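Local coordinates for D-glycero-alpha-D-manno-heptose 7-phosphate kinase (Campylobacter jejuni subsp. jejuni, PDB 4N3O), which phosphorylates D-glycero-alpha-D-manno-heptose 7-phosphate at C-1 with ATP, a step in making the GDP-heptose used for capsule polysaccharide, at residues G20-Y34 and A232-K244. Numbering follows the deposited sequence.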
loop_
_atom_site.group_PDB
_atom_site.type_symbol
_atom_site.label_atom_id
_atom_site.label_comp_id
_atom_site.label_asym_id
_atom_site.label_seq_id
_atom_site.Cartn_x
_atom_site.Cartn_y
_atom_site.Cartn_z
ATOM N N GLY A 20 -15.745 7.218 -20.410
ATOM C CA GLY A 20 -16.927 7.330 -21.256
ATOM C C GLY A 20 -16.505 7.449 -22.707
ATOM O O GLY A 20 -15.462 8.031 -23.004
ATOM N N GLY A 21 -17.320 6.908 -23.614
ATOM C CA GLY A 21 -17.013 6.936 -25.050
ATOM C C GLY A 21 -18.033 7.671 -25.904
ATOM O O GLY A 21 -19.240 7.521 -25.712
ATOM N N THR A 22 -17.532 8.464 -26.851
ATOM C CA THR A 22 -18.359 9.233 -27.791
ATOM C C THR A 22 -17.768 9.088 -29.193
ATOM O O THR A 22 -16.672 9.581 -29.464
ATOM C CB THR A 22 -18.413 10.725 -27.419
ATOM O OG1 THR A 22 -17.088 11.269 -27.400
ATOM C CG2 THR A 22 -19.055 10.916 -26.054
ATOM N N ASP A 23 -18.505 8.432 -30.085
ATOM C CA ASP A 23 -18.011 8.165 -31.439
ATOM C C ASP A 23 -18.908 8.690 -32.562
ATOM O O ASP A 23 -20.043 8.236 -32.701
ATOM C CB ASP A 23 -17.802 6.651 -31.611
ATOM C CG ASP A 23 -19.023 5.830 -31.201
ATOM O OD1 ASP A 23 -20.033 6.417 -30.749
ATOM O OD2 ASP A 23 -18.962 4.588 -31.322
ATOM N N ILE A 24 -18.434 9.646 -33.366
ATOM C CA ILE A 24 -17.108 10.287 -33.253
ATOM C C ILE A 24 -17.265 11.762 -33.613
ATOM O O ILE A 24 -16.764 12.641 -32.906
ATOM C CB ILE A 24 -16.055 9.666 -34.205
ATOM C CG1 ILE A 24 -15.753 8.216 -33.813
ATOM C CG2 ILE A 24 -14.764 10.483 -34.191
ATOM C CD1 ILE A 24 -14.712 7.536 -34.676
ATOM N N ASN A 25 -17.970 12.021 -34.714
ATOM C CA ASN A 25 -18.216 13.380 -35.195
ATOM C C ASN A 25 -19.315 14.111 -34.408
ATOM O O ASN A 25 -19.886 15.089 -34.900
ATOM C CB ASN A 25 -18.569 13.360 -36.691
ATOM C CG ASN A 25 -17.476 12.739 -37.553
ATOM O OD1 ASN A 25 -17.661 12.536 -38.753
ATOM N ND2 ASN A 25 -16.334 12.428 -36.943
ATOM N N LEU A 26 -19.616 13.626 -33.199
ATOM C CA LEU A 26 -20.605 14.260 -32.319
ATOM C C LEU A 26 -20.120 15.647 -31.911
ATOM O O LEU A 26 -20.915 16.529 -31.576
ATOM C CB LEU A 26 -20.840 13.410 -31.066
ATOM C CG LEU A 26 -21.597 12.094 -31.251
ATOM C CD1 LEU A 26 -21.507 11.234 -29.998
ATOM C CD2 LEU A 26 -23.049 12.368 -31.625
ATOM N N TYR A 27 -18.801 15.814 -31.927
ATOM C CA TYR A 27 -18.166 17.080 -31.604
ATOM C C TYR A 27 -17.337 17.526 -32.796
ATOM O O TYR A 27 -16.915 16.711 -33.622
ATOM C CB TYR A 27 -17.246 16.935 -30.384
ATOM C CG TYR A 27 -17.936 16.435 -29.140
ATOM C CD1 TYR A 27 -18.584 17.314 -28.279
ATOM C CD2 TYR A 27 -17.933 15.082 -28.821
ATOM C CE1 TYR A 27 -19.219 16.857 -27.136
ATOM C CE2 TYR A 27 -18.561 14.613 -27.679
ATOM C CZ TYR A 27 -19.203 15.503 -26.837
ATOM O OH TYR A 27 -19.827 15.033 -25.698
ATOM N N CYS A 28 -17.108 18.829 -32.876
ATOM C CA CYS A 28 -16.295 19.407 -33.933
ATOM C C CYS A 28 -14.806 19.285 -33.590
ATOM O O CYS A 28 -13.947 19.664 -34.388
ATOM C CB CYS A 28 -16.690 20.864 -34.133
ATOM S SG CYS A 28 -17.020 21.710 -32.573
ATOM N N ASP A 29 -14.520 18.756 -32.396
ATOM C CA ASP A 29 -13.151 18.535 -31.925
ATOM C C ASP A 29 -12.669 17.154 -32.338
ATOM O O ASP A 29 -11.475 16.944 -32.541
ATOM C CB ASP A 29 -13.089 18.583 -30.391
ATOM C CG ASP A 29 -13.619 19.876 -29.810
ATOM O OD1 ASP A 29 -13.954 20.802 -30.584
ATOM O OD2 ASP A 29 -13.700 19.961 -28.570
ATOM N N LYS A 30 -13.623 16.226 -32.451
ATOM C CA LYS A 30 -13.372 14.808 -32.758
ATOM C C LYS A 30 -13.058 14.070 -31.438
ATOM O O LYS A 30 -12.320 13.083 -31.404
ATOM C CB LYS A 30 -12.268 14.623 -33.809
ATOM C CG LYS A 30 -12.555 15.342 -35.122
ATOM C CD LYS A 30 -11.434 15.156 -36.127
ATOM C CE LYS A 30 -11.718 15.910 -37.414
ATOM N NZ LYS A 30 -10.620 15.732 -38.401
ATOM N N TYR A 31 -13.664 14.572 -30.362
ATOM C CA TYR A 31 -13.511 14.038 -29.016
ATOM C C TYR A 31 -14.112 12.631 -28.952
ATOM O O TYR A 31 -15.328 12.462 -29.042
ATOM C CB TYR A 31 -14.217 14.995 -28.045
ATOM C CG TYR A 31 -14.050 14.728 -26.564
ATOM C CD1 TYR A 31 -12.921 15.177 -25.874
ATOM C CD2 TYR A 31 -15.050 14.090 -25.835
ATOM C CE1 TYR A 31 -12.776 14.957 -24.515
ATOM C CE2 TYR A 31 -14.914 13.867 -24.474
ATOM C CZ TYR A 31 -13.779 14.301 -23.818
ATOM O OH TYR A 31 -13.656 14.084 -22.460
ATOM N N THR A 32 -13.245 11.628 -28.824
ATOM C CA THR A 32 -13.669 10.223 -28.756
ATOM C C THR A 32 -14.214 9.853 -27.370
ATOM O O THR A 32 -15.110 9.014 -27.243
ATOM C CB THR A 32 -12.497 9.275 -29.075
ATOM O OG1 THR A 32 -11.872 9.673 -30.301
ATOM C CG2 THR A 32 -12.971 7.822 -29.166
ATOM N N GLY A 33 -13.655 10.467 -26.331
ATOM C CA GLY A 33 -14.093 10.200 -24.967
ATOM C C GLY A 33 -13.005 10.504 -23.966
ATOM O O GLY A 33 -12.064 11.245 -24.262
ATOM N N TYR A 34 -13.124 9.919 -22.781
ATOM C CA TYR A 34 -12.141 10.148 -21.731
ATOM C C TYR A 34 -12.012 8.956 -20.831
ATOM O O TYR A 34 -12.856 8.069 -20.819
ATOM C CB TYR A 34 -12.556 11.325 -20.841
ATOM C CG TYR A 34 -13.665 10.976 -19.865
ATOM C CD1 TYR A 34 -14.999 11.121 -20.216
ATOM C CD2 TYR A 34 -13.372 10.489 -18.586
ATOM C CE1 TYR A 34 -16.017 10.803 -19.327
ATOM C CE2 TYR A 34 -14.388 10.156 -17.692
ATOM C CZ TYR A 34 -15.710 10.319 -18.069
ATOM O OH TYR A 34 -16.732 10.001 -17.201
ATOM N N ALA A 232 -27.967 11.149 -24.342
ATOM C CA ALA A 232 -27.283 11.083 -23.042
ATOM C C ALA A 232 -25.771 10.895 -23.223
ATOM O O ALA A 232 -24.978 11.217 -22.334
ATOM C CB ALA A 232 -27.859 9.960 -22.196
HETATM N N MSE A 233 -25.390 10.362 -24.382
HETATM C CA MSE A 233 -23.986 10.162 -24.739
HETATM C C MSE A 233 -23.313 11.498 -24.980
HETATM O O MSE A 233 -22.094 11.611 -24.879
HETATM C CB MSE A 233 -23.977 9.284 -26.002
HETATM C CG MSE A 233 -22.609 9.093 -26.657
HETATM SE SE MSE A 233 -22.823 8.127 -28.363
HETATM C CE MSE A 233 -21.969 6.436 -27.823
ATOM N N HIS A 234 -24.107 12.523 -25.289
ATOM C CA HIS A 234 -23.589 13.871 -25.566
ATOM C C HIS A 234 -23.165 14.607 -24.275
ATOM O O HIS A 234 -22.436 15.604 -24.331
ATOM C CB HIS A 234 -24.657 14.684 -26.318
ATOM C CG HIS A 234 -24.124 15.890 -27.027
ATOM N ND1 HIS A 234 -23.790 15.876 -28.365
ATOM C CD2 HIS A 234 -23.882 17.150 -26.593
ATOM C CE1 HIS A 234 -23.360 17.072 -28.723
ATOM N NE2 HIS A 234 -23.405 17.864 -27.665
ATOM N N ALA A 235 -23.621 14.108 -23.123
ATOM C CA ALA A 235 -23.284 14.698 -21.820
ATOM C C ALA A 235 -21.970 14.131 -21.250
ATOM O O ALA A 235 -21.558 14.484 -20.144
ATOM C CB ALA A 235 -24.423 14.483 -20.832
ATOM N N ILE A 236 -21.318 13.257 -22.014
ATOM C CA ILE A 236 -20.056 12.656 -21.598
ATOM C C ILE A 236 -18.926 13.688 -21.521
ATOM O O ILE A 236 -18.208 13.730 -20.525
ATOM C CB ILE A 236 -19.674 11.472 -22.514
ATOM C CG1 ILE A 236 -20.634 10.302 -22.252
ATOM C CG2 ILE A 236 -18.241 11.028 -22.258
ATOM C CD1 ILE A 236 -20.353 9.057 -23.066
ATOM N N LYS A 237 -18.772 14.517 -22.555
ATOM C CA LYS A 237 -17.723 15.553 -22.546
ATOM C C LYS A 237 -17.986 16.601 -21.460
ATOM O O LYS A 237 -17.074 17.316 -21.040
ATOM C CB LYS A 237 -17.610 16.238 -23.903
ATOM C CG LYS A 237 -16.526 17.305 -23.973
ATOM C CD LYS A 237 -16.467 17.924 -25.360
ATOM C CE LYS A 237 -15.370 18.967 -25.466
ATOM N NZ LYS A 237 -15.291 19.500 -26.853
ATOM N N GLN A 238 -19.240 16.702 -21.031
ATOM C CA GLN A 238 -19.609 17.624 -19.971
ATOM C C GLN A 238 -19.181 17.002 -18.639
ATOM O O GLN A 238 -18.652 17.685 -17.763
ATOM C CB GLN A 238 -21.126 17.889 -19.987
ATOM C CG GLN A 238 -21.602 18.922 -18.974
ATOM C CD GLN A 238 -21.047 20.313 -19.237
ATOM O OE1 GLN A 238 -20.679 20.648 -20.369
ATOM N NE2 GLN A 238 -20.997 21.139 -18.193
ATOM N N ASP A 239 -19.411 15.700 -18.496
ATOM C CA ASP A 239 -19.021 14.986 -17.279
ATOM C C ASP A 239 -17.507 15.025 -17.073
ATOM O O ASP A 239 -17.046 15.073 -15.943
ATOM C CB ASP A 239 -19.543 13.543 -17.303
ATOM C CG ASP A 239 -21.052 13.465 -17.096
ATOM O OD1 ASP A 239 -21.579 14.248 -16.269
ATOM O OD2 ASP A 239 -21.705 12.613 -17.736
ATOM N N ALA A 240 -16.759 15.023 -18.171
ATOM C CA ALA A 240 -15.301 15.087 -18.131
ATOM C C ALA A 240 -14.830 16.418 -17.549
ATOM O O ALA A 240 -14.111 16.440 -16.552
ATOM C CB ALA A 240 -14.716 14.894 -19.531
ATOM N N ILE A 241 -15.214 17.530 -18.173
ATOM C CA ILE A 241 -14.796 18.837 -17.645
ATOM C C ILE A 241 -15.308 19.050 -16.210
ATOM O O ILE A 241 -14.665 19.719 -15.402
ATOM C CB ILE A 241 -15.204 20.011 -18.560
ATOM C CG1 ILE A 241 -16.719 19.997 -18.836
ATOM C CG2 ILE A 241 -14.414 19.965 -19.863
ATOM C CD1 ILE A 241 -17.162 20.958 -19.927
ATOM N N LYS A 242 -16.441 18.442 -15.889
ATOM C CA LYS A 242 -17.008 18.589 -14.567
ATOM C C LYS A 242 -16.153 17.822 -13.565
ATOM O O LYS A 242 -15.947 18.288 -12.450
ATOM C CB LYS A 242 -18.456 18.106 -14.548
ATOM C CG LYS A 242 -19.241 18.568 -13.331
ATOM C CD LYS A 242 -20.682 18.063 -13.335
ATOM C CE LYS A 242 -21.473 18.594 -14.526
ATOM N NZ LYS A 242 -22.909 18.198 -14.468
HETATM N N MSE A 243 -15.645 16.658 -13.981
HETATM C CA MSE A 243 -14.788 15.832 -13.130
HETATM C C MSE A 243 -13.414 16.446 -12.971
HETATM O O MSE A 243 -12.817 16.309 -11.929
HETATM C CB MSE A 243 -14.656 14.411 -13.657
HETATM C CG MSE A 243 -14.248 13.414 -12.564
HETATM SE SE MSE A 243 -14.330 11.601 -13.360
HETATM C CE MSE A 243 -16.275 11.428 -13.621
ATOM N N LYS A 244 -12.886 17.111 -13.991
ATOM C CA LYS A 244 -11.593 17.784 -13.830
ATOM C C LYS A 244 -11.735 18.903 -12.812
ATOM O O LYS A 244 -10.932 19.028 -11.896
ATOM C CB LYS A 244 -11.094 18.440 -15.117
ATOM C CG LYS A 244 -10.692 17.527 -16.249
ATOM C CD LYS A 244 -9.958 18.352 -17.307
ATOM C CE LYS A 244 -9.907 17.672 -18.668
ATOM N NZ LYS A 244 -11.262 17.580 -19.298
#
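Lys237 lies in the angle made by the rings of Tyr27 and Tyr31. With CG anti to the backbone N (chi1 -179°) and every later bond extended, it lays CD over a face of Tyr27, 3.9 Å from the ring centroid, and CG over one of Tyr31, 4.0 Å from its centroid. A long lysine suits this corner: its methylenes make CH-pi contacts with both, while NZ reaches Asp29 OD2 in a salt bridge modelled at a doubtfully short 2.4 Å. The Tyr27 hydroxyl donates to His234 O at 3.0 Å, from above the carbonyl plane, and weakly accepts Lys237 N, so one phenol links the turn before helix 236-248 to its first residues. The His234 ring, inclined 28° to that of Tyr27, scarcely overlaps it.

Deeper in, Thr22 OG1 donates to Tyr31 O at 2.7 Å, which turns CG2 onto Ile236 CB, 3.6 Å away. Nearer the surface, selenomethionine Met233, extended through chi2 (-173°), brings SE to 3.7 Å from Leu26 CD1, and a bend at chi3 swings CE towards Gly21 O. Small Ala240 lets Tyr34 come close, its CB off-centre over the ring, whereas Ile236 CG2 meets the edge; Phe174 of the adjoining strand meets that ring with planes nearly parallel. The contact packs the helix against a beta hairpin of the GHMP kinase fold, whose loop holds part of the probable sugar-binding segment Gly20 to Asp23.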